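Local coordinates for uncharacterized protein VP1736 (Vibrio parahaemolyticus, PDB 3LXQ), which is of unknown function but carries a sulfatase-family domain of the alkaline phosphatase clan, with an alpha/beta fold built round a mixed sheet, at residues A[230-235]-A[291-296]; A[338-343]-A[389-394]; A[105-110]-A[270-275]; A[140-145]-A[160-165]; A[75-80]-A[364-369]. All blocks are in the same frame, centred on the assembly; numbering follows the deposited sequence.

Interactions 1 and 3 flank helix 271-289: interaction 3 holds its first turn and interaction 1 the loop that leaves its far end, their centres about 29 Å apart. Interactions 2, 4 and 5 form a second group. Interaction 2 touches both others, with R339 reaching the carbonyls of L367 and K369 and N343 packing on V140; the centres of interactions 4 and 5 are about 16 Å apart. Interaction 5 joins residues 75-80 to residues 364-369, and interactions 1, 3 and 4 all fall within that span. Interaction 2 begins inside it and ends beyond, tying the large mixed sheet to the five-stranded antiparallel sheet that follows.

Interaction 1. Residues A[230-235]-A[291-296]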
# COMPACT_ATOMS: atom_id res chain seq x y z
N GLU A 230 -11.82 3.03 -18.77
CA GLU A 230 -11.47 4.37 -18.30
C GLU A 230 -10.08 4.77 -18.74
O GLU A 230 -9.80 5.95 -18.93
CB GLU A 230 -11.54 4.41 -16.76
CG GLU A 230 -12.93 4.67 -16.21
CD GLU A 230 -13.41 6.09 -16.51
OE1 GLU A 230 -14.18 6.26 -17.48
OE2 GLU A 230 -12.99 7.03 -15.80
N PHE A 231 -9.20 3.78 -18.85
CA PHE A 231 -7.79 4.02 -19.15
C PHE A 231 -7.65 4.24 -20.65
O PHE A 231 -6.96 5.17 -21.06
CB PHE A 231 -6.91 2.85 -18.71
CG PHE A 231 -6.94 2.58 -17.22
CD1 PHE A 231 -7.23 3.59 -16.31
CD2 PHE A 231 -6.66 1.30 -16.74
CE1 PHE A 231 -7.25 3.33 -14.95
CE2 PHE A 231 -6.67 1.04 -15.36
CZ PHE A 231 -6.97 2.07 -14.47
N GLU A 232 -8.32 3.41 -21.45
CA GLU A 232 -8.31 3.59 -22.91
C GLU A 232 -9.02 4.88 -23.31
O GLU A 232 -8.75 5.44 -24.38
CB GLU A 232 -8.93 2.39 -23.62
CG GLU A 232 -8.14 1.97 -24.87
CD GLU A 232 -7.77 0.50 -24.84
OE1 GLU A 232 -8.36 -0.27 -24.03
OE2 GLU A 232 -6.89 0.10 -25.62
N ARG A 233 -9.92 5.34 -22.44
CA ARG A 233 -10.57 6.63 -22.55
C ARG A 233 -9.58 7.76 -22.24
O ARG A 233 -9.33 8.61 -23.10
CB ARG A 233 -11.78 6.71 -21.61
CG ARG A 233 -12.69 7.94 -21.79
CD ARG A 233 -11.99 9.24 -21.34
NE ARG A 233 -12.75 10.02 -20.37
CZ ARG A 233 -13.37 9.52 -19.31
NH1 ARG A 233 -14.02 10.34 -18.49
NH2 ARG A 233 -13.34 8.22 -19.05
N LEU A 234 -9.02 7.74 -21.03
CA LEU A 234 -8.10 8.80 -20.59
C LEU A 234 -6.87 8.93 -21.49
O LEU A 234 -6.34 10.04 -21.68
CB LEU A 234 -7.70 8.60 -19.12
CG LEU A 234 -8.75 8.88 -18.03
CD1 LEU A 234 -8.40 8.18 -16.71
CD2 LEU A 234 -9.00 10.38 -17.82
N SER A 235 -6.42 7.82 -22.06
CA SER A 235 -5.23 7.79 -22.90
C SER A 235 -5.45 8.49 -24.24
O SER A 235 -4.48 8.86 -24.91
CB SER A 235 -4.75 6.35 -23.13
OG SER A 235 -5.71 5.60 -23.87
N LYS A 291 -2.64 -5.47 -24.66
CA LYS A 291 -2.98 -5.15 -26.05
C LYS A 291 -3.70 -3.80 -26.14
O LYS A 291 -4.43 -3.53 -27.09
CB LYS A 291 -3.83 -6.27 -26.66
N SER A 292 -3.46 -2.94 -25.14
CA SER A 292 -4.16 -1.67 -24.98
C SER A 292 -3.38 -0.48 -25.53
O SER A 292 -2.20 -0.61 -25.88
CB SER A 292 -4.46 -1.42 -23.49
OG SER A 292 -3.26 -1.13 -22.78
N SER A 293 -4.03 0.69 -25.58
CA SER A 293 -3.39 1.90 -26.09
C SER A 293 -2.67 2.69 -25.01
O SER A 293 -1.96 3.66 -25.30
CB SER A 293 -4.42 2.79 -26.82
OG SER A 293 -4.92 3.83 -25.97
N TYR A 294 -2.84 2.27 -23.76
CA TYR A 294 -2.18 2.93 -22.64
C TYR A 294 -0.91 2.20 -22.16
O TYR A 294 -0.13 2.75 -21.38
CB TYR A 294 -3.17 3.17 -21.49
CG TYR A 294 -3.96 1.95 -21.06
CD1 TYR A 294 -3.43 1.04 -20.15
CD2 TYR A 294 -5.25 1.71 -21.54
CE1 TYR A 294 -4.14 -0.09 -19.74
CE2 TYR A 294 -5.97 0.59 -21.14
CZ TYR A 294 -5.41 -0.30 -20.24
OH TYR A 294 -6.12 -1.41 -19.84
N TRP A 295 -0.71 0.96 -22.63
CA TRP A 295 0.34 0.07 -22.12
C TRP A 295 1.75 0.64 -22.17
O TRP A 295 2.51 0.51 -21.19
CB TRP A 295 0.32 -1.29 -22.82
CG TRP A 295 1.32 -2.25 -22.24
CD1 TRP A 295 2.53 -2.60 -22.77
CD2 TRP A 295 1.22 -2.94 -20.98
NE1 TRP A 295 3.18 -3.49 -21.94
CE2 TRP A 295 2.40 -3.71 -20.83
CE3 TRP A 295 0.24 -2.99 -19.98
CZ2 TRP A 295 2.63 -4.52 -19.72
CZ3 TRP A 295 0.47 -3.80 -18.87
CH2 TRP A 295 1.65 -4.55 -18.74
N ASP A 296 2.10 1.24 -23.30
CA ASP A 296 3.41 1.87 -23.50
C ASP A 296 3.70 2.92 -22.43
O ASP A 296 4.85 3.10 -22.02
CB ASP A 296 3.46 2.56 -24.87
CG ASP A 296 3.78 1.59 -26.00
OD1 ASP A 296 3.91 0.37 -25.74
OD2 ASP A 296 3.91 2.07 -27.15
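F231 turns the edge of its ring toward the face of Y294 in a T-shaped pair, with centroids 5.5 Å apart and planes at 78°. The closer touch is made higher up the F231 side chain: its CB lies over the Y294 ring, 3.4 Å from Y294 CE2, a CH-pi contact offset toward the rim. On the opposite face of the same ring sits S292 OG, 3.2 Å above the Y294 plane, so the tyrosine is sandwiched between a methylene and a hydroxyl. Its first torsion (chi1 51°) places CG between the backbone N and the carbonyl carbon, swinging the ring back over the loop's own S292.

Polar contacts flank this aromatic core. E232 OE2 accepts from S293 N at 2.9 Å, the donor approaching 47° out of the carboxylate plane. S235 OG and S293 OG meet at 2.9 Å.

In the second shell, Y294 OH is hydrogen-bonded to D228, one turn earlier on helix 220-234, and S292 OG to A289 O at the end of helix 271-289. F285 touches both rings, and F231 also meets F241 of the central sheet. The loop is therefore gripped through its tyrosine at both ends, by apolar contact at the ring and by a carboxylate at the hydroxyl. Because E232 OE1 lies close to D228 OD2, the two like charges may raise the proton affinity of one of them, and the donors Y294 OH and S293 N would partly offset their repulsion.

Interaction 2. Residues A[338-343]-A[389-394]; sequences DRIANN and LTRDNL
R391 leaves its backbone with CG anti to the carbonyl carbon (chi1 -80°) and bends again at chi2 (-69°) before running out straight, which carries its guanidinium back across I340. The isoleucine answers with CG1 beside its own backbone N (chi1 -50°), so that its longer branch points at the arginine. I340 CG1 then lies over one face of the guanidinium, 3.6 Å from R391 NE. The terminal I340 CD1 follows the aliphatic part of the arginine, 3.6 Å from R391 CD and 3.5 Å from R391 NE. The shorter branch turns to the hairpin strand, I340 CG2 meeting L389 CD2 at 4.2 Å.

At the edge of the guanidinium, near its plane, lies the carbonyl oxygen of D338. The arginine's charge is met by E376 OE1, in a salt bridge with R391 NE. The same carboxylate oxygen accepts from I340 N, so E376 OE1 holds both the guanidinium and the backbone of the isoleucine that covers it. F410 adds a cation-pi contact to R391 and also touches I340.

R391 itself stands in a tight turn. T390 OG1 accepts from D392 N at 3.2 Å, an ST turn, and donates to N393 OD1 at 2.6 Å, while T390 N bonds N393 O across the turn.

Around this core, A341 pairs through its backbone with Q125 and Y127 of strand 121-127 in the large mixed sheet, whereas L389 pairs with A378 in the five-stranded antiparallel sheet. The contact thus lies at the junction of the two sheets, with T390 and N393 directed onto helix 422-441.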
# COMPACT_ATOMS: atom_id res chain seq x y z
N ASP A 338 14.32 -8.80 -2.81
CA ASP A 338 14.12 -9.37 -1.49
C ASP A 338 14.30 -8.33 -0.36
O ASP A 338 14.35 -8.70 0.81
CB ASP A 338 15.06 -10.58 -1.28
CG ASP A 338 14.91 -11.65 -2.38
OD1 ASP A 338 13.77 -11.98 -2.77
OD2 ASP A 338 15.95 -12.18 -2.85
N ARG A 339 14.39 -7.04 -0.71
CA ARG A 339 14.63 -6.00 0.32
C ARG A 339 13.38 -5.77 1.16
O ARG A 339 12.31 -5.55 0.62
CB ARG A 339 15.12 -4.68 -0.31
CG ARG A 339 16.51 -4.74 -0.99
CD ARG A 339 16.88 -3.41 -1.69
NE ARG A 339 15.90 -3.02 -2.70
CZ ARG A 339 15.92 -1.88 -3.39
NH1 ARG A 339 16.87 -0.96 -3.20
NH2 ARG A 339 14.97 -1.64 -4.29
N ILE A 340 13.52 -5.83 2.49
CA ILE A 340 12.37 -5.61 3.37
C ILE A 340 11.85 -4.19 3.13
O ILE A 340 12.62 -3.22 3.16
CB ILE A 340 12.69 -5.78 4.89
CG1 ILE A 340 13.41 -7.11 5.14
CG2 ILE A 340 11.38 -5.76 5.71
CD1 ILE A 340 14.04 -7.18 6.50
N ALA A 341 10.55 -4.09 2.89
CA ALA A 341 9.90 -2.81 2.60
C ALA A 341 8.47 -2.79 3.12
O ALA A 341 7.93 -3.82 3.52
CB ALA A 341 9.94 -2.54 1.09
N ASN A 342 7.87 -1.60 3.14
CA ASN A 342 6.48 -1.37 3.51
C ASN A 342 5.74 -0.85 2.30
O ASN A 342 6.36 -0.31 1.39
CB ASN A 342 6.38 -0.30 4.59
CG ASN A 342 6.36 -0.86 6.00
OD1 ASN A 342 7.00 -0.29 6.89
ND2 ASN A 342 5.59 -1.92 6.23
N ASN A 343 4.43 -1.00 2.30
CA ASN A 343 3.61 -0.34 1.27
C ASN A 343 3.71 1.20 1.26
O ASN A 343 3.48 1.81 0.22
CB ASN A 343 2.15 -0.82 1.31
CG ASN A 343 1.52 -0.77 2.69
OD1 ASN A 343 2.14 -0.38 3.69
ND2 ASN A 343 0.24 -1.16 2.75
N LEU A 389 10.42 -4.35 12.07
CA LEU A 389 11.19 -5.46 11.54
C LEU A 389 12.38 -4.96 10.72
O LEU A 389 12.22 -4.12 9.83
CB LEU A 389 10.29 -6.37 10.68
CG LEU A 389 10.93 -7.61 10.03
CD1 LEU A 389 11.25 -8.72 11.05
CD2 LEU A 389 10.08 -8.16 8.88
N THR A 390 13.57 -5.46 11.06
CA THR A 390 14.77 -5.26 10.25
C THR A 390 15.43 -6.62 10.00
O THR A 390 14.97 -7.64 10.51
CB THR A 390 15.80 -4.32 10.94
OG1 THR A 390 16.53 -5.05 11.91
CG2 THR A 390 15.10 -3.13 11.62
N ARG A 391 16.51 -6.65 9.23
CA ARG A 391 17.17 -7.92 8.91
C ARG A 391 17.79 -8.59 10.13
O ARG A 391 18.07 -9.79 10.12
CB ARG A 391 18.22 -7.71 7.82
CG ARG A 391 17.65 -7.64 6.42
CD ARG A 391 17.11 -8.99 5.96
NE ARG A 391 16.50 -8.91 4.64
CZ ARG A 391 15.95 -9.94 3.99
NH1 ARG A 391 15.42 -9.75 2.79
NH2 ARG A 391 15.92 -11.15 4.54
N ASP A 392 17.98 -7.80 11.19
CA ASP A 392 18.76 -8.23 12.36
C ASP A 392 17.94 -8.42 13.62
O ASP A 392 18.34 -9.16 14.52
CB ASP A 392 19.89 -7.23 12.60
CG ASP A 392 20.83 -7.14 11.43
OD1 ASP A 392 21.64 -8.07 11.24
OD2 ASP A 392 20.74 -6.15 10.68
N ASN A 393 16.79 -7.77 13.67
CA ASN A 393 15.99 -7.70 14.87
C ASN A 393 14.52 -7.40 14.57
O ASN A 393 14.17 -6.92 13.48
CB ASN A 393 16.56 -6.64 15.82
CG ASN A 393 16.99 -5.38 15.08
OD1 ASN A 393 16.17 -4.73 14.43
ND2 ASN A 393 18.27 -5.04 15.15
N LEU A 394 13.67 -7.70 15.54
CA LEU A 394 12.29 -7.27 15.52
C LEU A 394 11.93 -6.73 16.89
O LEU A 394 12.08 -7.42 17.90
CB LEU A 394 11.36 -8.44 15.15
CG LEU A 394 9.86 -8.31 15.45
CD1 LEU A 394 9.16 -7.34 14.51
CD2 LEU A 394 9.23 -9.70 15.37

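Interaction 3. Residues A[105-110]-A[270-275]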
# COMPACT_ATOMS: atom_id res chain seq x y z
N GLY A 105 4.86 -18.72 -1.93
CA GLY A 105 4.93 -19.90 -1.07
C GLY A 105 3.62 -20.41 -0.51
O GLY A 105 3.53 -21.57 -0.09
N GLY A 106 2.59 -19.57 -0.51
CA GLY A 106 1.28 -19.92 0.05
C GLY A 106 0.47 -20.86 -0.84
O GLY A 106 1.02 -21.55 -1.70
N LEU A 107 -0.85 -20.85 -0.63
CA LEU A 107 -1.78 -21.74 -1.33
C LEU A 107 -1.84 -21.42 -2.83
O LEU A 107 -1.73 -20.25 -3.21
CB LEU A 107 -3.16 -21.65 -0.69
CG LEU A 107 -3.18 -22.11 0.78
CD1 LEU A 107 -4.41 -21.61 1.53
CD2 LEU A 107 -3.05 -23.63 0.89
N PRO A 108 -1.99 -22.46 -3.69
CA PRO A 108 -1.96 -22.23 -5.14
C PRO A 108 -3.23 -21.52 -5.62
O PRO A 108 -4.05 -22.11 -6.32
CB PRO A 108 -1.84 -23.64 -5.73
CG PRO A 108 -2.42 -24.55 -4.69
CD PRO A 108 -2.19 -23.89 -3.35
N LEU A 109 -3.36 -20.26 -5.23
CA LEU A 109 -4.59 -19.50 -5.45
C LEU A 109 -4.45 -18.37 -6.46
O LEU A 109 -5.45 -17.75 -6.82
CB LEU A 109 -5.08 -18.92 -4.12
CG LEU A 109 -6.34 -19.43 -3.41
CD1 LEU A 109 -6.59 -20.94 -3.56
CD2 LEU A 109 -6.29 -19.03 -1.93
N THR A 110 -3.23 -18.10 -6.91
CA THR A 110 -2.98 -16.94 -7.77
C THR A 110 -2.17 -17.24 -9.04
O THR A 110 -1.17 -16.56 -9.28
CB THR A 110 -2.26 -15.80 -7.00
OG1 THR A 110 -1.09 -16.33 -6.37
CG2 THR A 110 -3.18 -15.15 -5.95
N THR A 270 -16.32 -19.30 -0.73
CA THR A 270 -15.26 -19.30 0.29
C THR A 270 -14.26 -18.19 0.02
O THR A 270 -14.24 -17.61 -1.08
CB THR A 270 -14.45 -20.63 0.33
OG1 THR A 270 -13.58 -20.69 -0.81
CG2 THR A 270 -15.37 -21.86 0.38
N ARG A 271 -13.41 -17.91 1.01
CA ARG A 271 -12.35 -16.93 0.85
C ARG A 271 -11.35 -17.38 -0.21
O ARG A 271 -11.04 -16.62 -1.13
CB ARG A 271 -11.63 -16.63 2.18
CG ARG A 271 -10.63 -15.49 2.05
CD ARG A 271 -10.14 -14.96 3.38
NE ARG A 271 -11.04 -14.01 4.02
CZ ARG A 271 -11.21 -12.73 3.66
NH1 ARG A 271 -10.59 -12.23 2.61
NH2 ARG A 271 -12.04 -11.96 4.34
N ASN A 272 -10.87 -18.62 -0.10
CA ASN A 272 -9.90 -19.15 -1.06
C ASN A 272 -10.37 -18.96 -2.49
O ASN A 272 -9.63 -18.44 -3.33
CB ASN A 272 -9.58 -20.62 -0.80
CG ASN A 272 -8.85 -20.86 0.52
OD1 ASN A 272 -8.88 -21.97 1.07
ND2 ASN A 272 -8.18 -19.83 1.03
N ASN A 273 -11.62 -19.36 -2.75
CA ASN A 273 -12.19 -19.27 -4.10
C ASN A 273 -12.38 -17.83 -4.58
O ASN A 273 -12.14 -17.53 -5.75
CB ASN A 273 -13.52 -20.03 -4.17
CG ASN A 273 -13.35 -21.54 -4.06
OD1 ASN A 273 -12.35 -22.09 -4.51
ND2 ASN A 273 -14.33 -22.21 -3.49
N ALA A 274 -12.82 -16.95 -3.67
CA ALA A 274 -12.93 -15.52 -3.98
C ALA A 274 -11.58 -14.91 -4.36
O ALA A 274 -11.50 -14.10 -5.30
CB ALA A 274 -13.56 -14.77 -2.82
N VAL A 275 -10.52 -15.29 -3.64
CA VAL A 275 -9.15 -14.91 -4.02
C VAL A 275 -8.84 -15.44 -5.43
O VAL A 275 -8.41 -14.69 -6.30
CB VAL A 275 -8.10 -15.39 -2.99
CG1 VAL A 275 -6.67 -15.25 -3.54
CG2 VAL A 275 -8.24 -14.63 -1.66
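L109 presses against the first turns of helix 271-289, and the contact is close: its CG stands 3.4 Å from the backbone oxygen of N272, and its CD2 is 3.6 Å from N272 ND2. The two side chains cross at about a right angle, the leucine's branched end resting on CB and the amide of the asparagine. One turn further along the helix, V275 CG1 lies 4.0 Å from L109 CB. That methyl is swung anti to the valine's backbone N (chi1 168°), which brings it to the leucine, and T110 CG2 approaches it at 4.2 Å. No hydrogen bond crosses between the segments; apolar groups meet one another or lie against polar atoms without bonding them.

The two segments meet where helices begin. T270 is the N-cap of helix 271-289, its OG1 accepting from N273 N at 3.1 Å. T110 holds the equivalent position before helix 111-118 but makes no capping bond with its side chain, whose hydroxyl is hydrogen-bonded to D114 OD1 and G102 N. The loop reaches T110 through an inverse gamma turn centred on P108, closed by a weak bond from L109 N to L107 O. In this alpha/beta fold the contact sets the approach to one helix against the opening of another.

Toward the surface the fit slackens. L107 CD1 gets no nearer than 4.2 Å to N272, at ND2, and both residues are partly exposed. L107 also touches Y264, from the loop that leads into helix 271-289; N273 OD1 bonds the backbone N of Y264 and of D265, while P108 stands in solvent.

Interaction 4. Residues A[140-145]-A[160-165]; sequences VTTGFP and TGFFTI
I165 and T141 share the one hydrogen bond that crosses here: I165 N donates to T141 O over 2.8 Å, almost along the C=O axis. The same oxygen receives a CH contact from T164 CA at 3.2 Å, so this carbonyl, at the end of helix 133-141, is engaged by two successive residues at the start of helix 165-171. T164 is the N-cap of that helix; its OG1 accepts from D167 N and is also bonded to N196 O. The T142 hydroxyl (chi1 80°) turns along its own chain, accepting from F144 N at 3.0 Å in an ST turn and bonding E138 O.

Among the aromatic contacts, F162 CZ points at the middle of the F144 ring, 3.8 Å above its plane. The rings are perpendicular (planes at 90°), a T-shaped pair with centroids 5.2 Å apart. Y444 meets both rings. F163, by contrast, offers its edge to T142 O, which lies in the ring plane, 3.7 Å from F163 CD2.

Apolar contacts fill in round T142, whose CG2 meets T164 CG2 at 3.8 Å.

Not every polar group is matched. F163 O is buried against T142 CB and has no partner in the model, nor has V140 O, beside I165 CD1. The burial of these two carbonyls probably carries a cost, set against one well-aligned hydrogen bond and the aromatic packing.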
# COMPACT_ATOMS: atom_id res chain seq x y z
N VAL A 140 -0.72 3.72 0.42
CA VAL A 140 -0.38 3.87 -1.00
C VAL A 140 -0.80 5.21 -1.58
O VAL A 140 -0.35 5.58 -2.67
CB VAL A 140 -0.92 2.71 -1.88
CG1 VAL A 140 -0.39 1.38 -1.36
CG2 VAL A 140 -2.47 2.71 -1.92
N THR A 141 -1.63 5.96 -0.88
CA THR A 141 -2.02 7.28 -1.41
C THR A 141 -1.28 8.42 -0.72
O THR A 141 -1.15 9.51 -1.30
CB THR A 141 -3.53 7.54 -1.34
OG1 THR A 141 -3.96 7.53 0.02
CG2 THR A 141 -4.28 6.50 -2.13
N THR A 142 -0.84 8.18 0.51
CA THR A 142 -0.20 9.22 1.33
C THR A 142 1.20 8.84 1.84
O THR A 142 2.00 9.72 2.13
CB THR A 142 -1.02 9.58 2.59
OG1 THR A 142 -0.80 8.58 3.60
CG2 THR A 142 -2.49 9.69 2.30
N GLY A 143 1.47 7.55 2.00
CA GLY A 143 2.79 7.11 2.48
C GLY A 143 2.96 7.31 3.96
O GLY A 143 4.05 7.10 4.49
N PHE A 144 1.86 7.69 4.63
CA PHE A 144 1.87 8.05 6.04
C PHE A 144 1.97 6.78 6.84
O PHE A 144 1.26 5.81 6.55
CB PHE A 144 0.56 8.78 6.38
CG PHE A 144 0.57 9.52 7.71
CD1 PHE A 144 1.52 10.50 7.99
CD2 PHE A 144 -0.43 9.27 8.65
CE1 PHE A 144 1.51 11.18 9.20
CE2 PHE A 144 -0.45 9.96 9.87
CZ PHE A 144 0.51 10.91 10.15
N PRO A 145 2.87 6.75 7.83
CA PRO A 145 3.05 5.57 8.68
C PRO A 145 1.87 5.40 9.62
O PRO A 145 0.99 6.25 9.66
CB PRO A 145 4.34 5.89 9.47
CG PRO A 145 4.93 7.08 8.85
CD PRO A 145 3.82 7.82 8.19
N THR A 160 -9.12 17.25 4.68
CA THR A 160 -8.83 18.29 3.69
C THR A 160 -7.38 18.73 3.82
O THR A 160 -6.85 18.82 4.93
CB THR A 160 -9.79 19.50 3.84
OG1 THR A 160 -9.45 20.52 2.89
CG2 THR A 160 -9.74 20.09 5.25
N GLY A 161 -6.76 19.02 2.68
CA GLY A 161 -5.37 19.47 2.65
C GLY A 161 -4.34 18.59 3.34
O GLY A 161 -3.31 19.08 3.79
N PHE A 162 -4.60 17.29 3.45
CA PHE A 162 -3.59 16.35 3.93
C PHE A 162 -2.73 15.98 2.73
O PHE A 162 -3.20 16.02 1.58
CB PHE A 162 -4.26 15.11 4.53
CG PHE A 162 -3.36 14.27 5.42
CD1 PHE A 162 -3.09 14.66 6.73
CD2 PHE A 162 -2.84 13.06 4.96
CE1 PHE A 162 -2.29 13.88 7.55
CE2 PHE A 162 -2.03 12.27 5.76
CZ PHE A 162 -1.76 12.68 7.07
N PHE A 163 -1.47 15.62 2.95
CA PHE A 163 -0.65 15.21 1.83
C PHE A 163 -1.10 13.88 1.21
O PHE A 163 -1.25 12.87 1.91
CB PHE A 163 0.86 15.15 2.16
CG PHE A 163 1.66 14.60 1.01
CD1 PHE A 163 2.07 15.44 -0.02
CD2 PHE A 163 1.87 13.24 0.89
CE1 PHE A 163 2.76 14.91 -1.11
CE2 PHE A 163 2.55 12.72 -0.21
CZ PHE A 163 3.00 13.54 -1.19
N THR A 164 -1.33 13.92 -0.10
CA THR A 164 -1.56 12.71 -0.91
C THR A 164 -0.82 12.85 -2.25
O THR A 164 -0.64 13.97 -2.74
CB THR A 164 -3.07 12.45 -1.22
OG1 THR A 164 -3.57 13.46 -2.10
CG2 THR A 164 -3.92 12.40 0.05
N ILE A 165 -0.42 11.73 -2.85
CA ILE A 165 0.14 11.76 -4.20
C ILE A 165 -0.93 12.13 -5.23
O ILE A 165 -0.60 12.54 -6.34
CB ILE A 165 0.85 10.44 -4.62
CG1 ILE A 165 -0.12 9.26 -4.59
CG2 ILE A 165 2.10 10.19 -3.75
CD1 ILE A 165 0.28 8.09 -5.52

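Interaction 5. Residues A[75-80]-A[364-369]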
# COMPACT_ATOMS: atom_id res chain seq x y z
N ASN A 75 11.11 16.62 2.18
CA ASN A 75 12.37 16.23 1.53
C ASN A 75 12.22 16.20 0.02
O ASN A 75 11.14 15.91 -0.51
CB ASN A 75 12.88 14.87 2.03
CG ASN A 75 11.90 13.73 1.78
OD1 ASN A 75 11.03 13.43 2.60
ND2 ASN A 75 12.06 13.07 0.64
N SER A 76 13.32 16.48 -0.68
CA SER A 76 13.32 16.46 -2.12
C SER A 76 13.95 15.19 -2.64
O SER A 76 15.06 14.82 -2.24
CB SER A 76 14.07 17.67 -2.69
OG SER A 76 13.31 18.85 -2.48
N ASN A 77 13.23 14.53 -3.53
CA ASN A 77 13.71 13.33 -4.16
C ASN A 77 13.50 13.42 -5.67
O ASN A 77 12.35 13.40 -6.12
CB ASN A 77 13.00 12.09 -3.59
CG ASN A 77 13.56 10.79 -4.14
OD1 ASN A 77 12.83 9.90 -4.59
ND2 ASN A 77 14.88 10.69 -4.11
N PRO A 78 14.59 13.54 -6.45
CA PRO A 78 14.39 13.54 -7.90
C PRO A 78 14.07 12.14 -8.42
O PRO A 78 14.61 11.14 -7.94
CB PRO A 78 15.73 14.06 -8.47
CG PRO A 78 16.71 14.09 -7.31
CD PRO A 78 16.02 13.57 -6.07
N ALA A 79 13.17 12.08 -9.39
CA ALA A 79 12.76 10.82 -9.98
C ALA A 79 13.92 10.14 -10.72
O ALA A 79 14.73 10.82 -11.36
CB ALA A 79 11.59 11.03 -10.93
N THR A 80 13.98 8.82 -10.60
CA THR A 80 14.92 7.99 -11.35
C THR A 80 14.61 8.07 -12.83
O THR A 80 15.48 8.42 -13.63
CB THR A 80 14.89 6.54 -10.85
OG1 THR A 80 15.40 6.51 -9.51
CG2 THR A 80 15.73 5.63 -11.72
N GLY A 364 8.88 7.27 3.42
CA GLY A 364 9.07 6.02 2.68
C GLY A 364 10.16 6.12 1.62
O GLY A 364 10.45 7.20 1.11
N ARG A 365 10.74 4.97 1.28
CA ARG A 365 11.95 4.88 0.47
C ARG A 365 11.61 4.84 -1.02
O ARG A 365 10.61 4.24 -1.43
CB ARG A 365 12.73 3.62 0.84
CG ARG A 365 13.51 3.69 2.14
CD ARG A 365 12.64 3.57 3.41
NE ARG A 365 13.49 3.54 4.61
CZ ARG A 365 14.09 2.45 5.08
NH1 ARG A 365 13.92 1.27 4.49
NH2 ARG A 365 14.87 2.54 6.16
N ASP A 366 12.44 5.51 -1.81
CA ASP A 366 12.41 5.39 -3.26
C ASP A 366 13.27 4.18 -3.56
O ASP A 366 14.50 4.24 -3.51
CB ASP A 366 12.98 6.64 -3.92
CG ASP A 366 13.10 6.53 -5.45
OD1 ASP A 366 12.86 5.45 -6.03
OD2 ASP A 366 13.44 7.56 -6.08
N LEU A 367 12.62 3.08 -3.87
CA LEU A 367 13.34 1.81 -3.96
C LEU A 367 13.93 1.57 -5.35
O LEU A 367 14.50 0.51 -5.61
CB LEU A 367 12.47 0.65 -3.50
CG LEU A 367 12.12 0.71 -2.00
CD1 LEU A 367 10.94 -0.18 -1.65
CD2 LEU A 367 13.34 0.41 -1.12
N THR A 368 13.80 2.56 -6.23
CA THR A 368 14.52 2.54 -7.50
C THR A 368 16.00 2.83 -7.24
O THR A 368 16.84 2.61 -8.11
CB THR A 368 13.99 3.58 -8.52
OG1 THR A 368 14.22 4.90 -8.03
CG2 THR A 368 12.51 3.37 -8.84
N LYS A 369 16.29 3.30 -6.03
CA LYS A 369 17.63 3.67 -5.62
C LYS A 369 18.14 2.69 -4.57
O LYS A 369 17.33 2.01 -3.92
CB LYS A 369 17.63 5.11 -5.08
CG LYS A 369 17.26 6.12 -6.16
CD LYS A 369 17.07 7.52 -5.62
CE LYS A 369 16.92 8.49 -6.78
NZ LYS A 369 16.31 9.76 -6.35
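N77 and D366 bring their flat groups together nearly square, the amide and carboxylate planes 82° apart, and the K369 side chain runs toward the N77 amide against the direction of the asparagine side chain. On the carboxylate, D366 OD1 is met on its anti side by T368 N, 3.0 Å away and 33° out of the plane, while OD2 takes a hydrogen bond from S352 OG.

K369 runs fully extended beyond CG, which carries NZ across to P78 O; this bond is 2.7 Å long and lies in the carbonyl plane. Its salt bridge to D366 OD2 is long, at 3.6 Å, so the lysine's nearer partner is a backbone oxygen. The hydroxyls of T80 and T368 also come together, but T80 OG1 and T368 OG1 are modelled only 2.5 Å apart, doubtfully short. S352 binds T80 N too, serving both segments from helix 346-353.

N77 pairs through its backbone with A358, at the end of the small antiparallel sheet of strands 75-77 and 358-360. The loop opposite is a type I beta turn from D366 to K369, closed by K369 N to D366 O and reinforced at its first residue by an Asx turn.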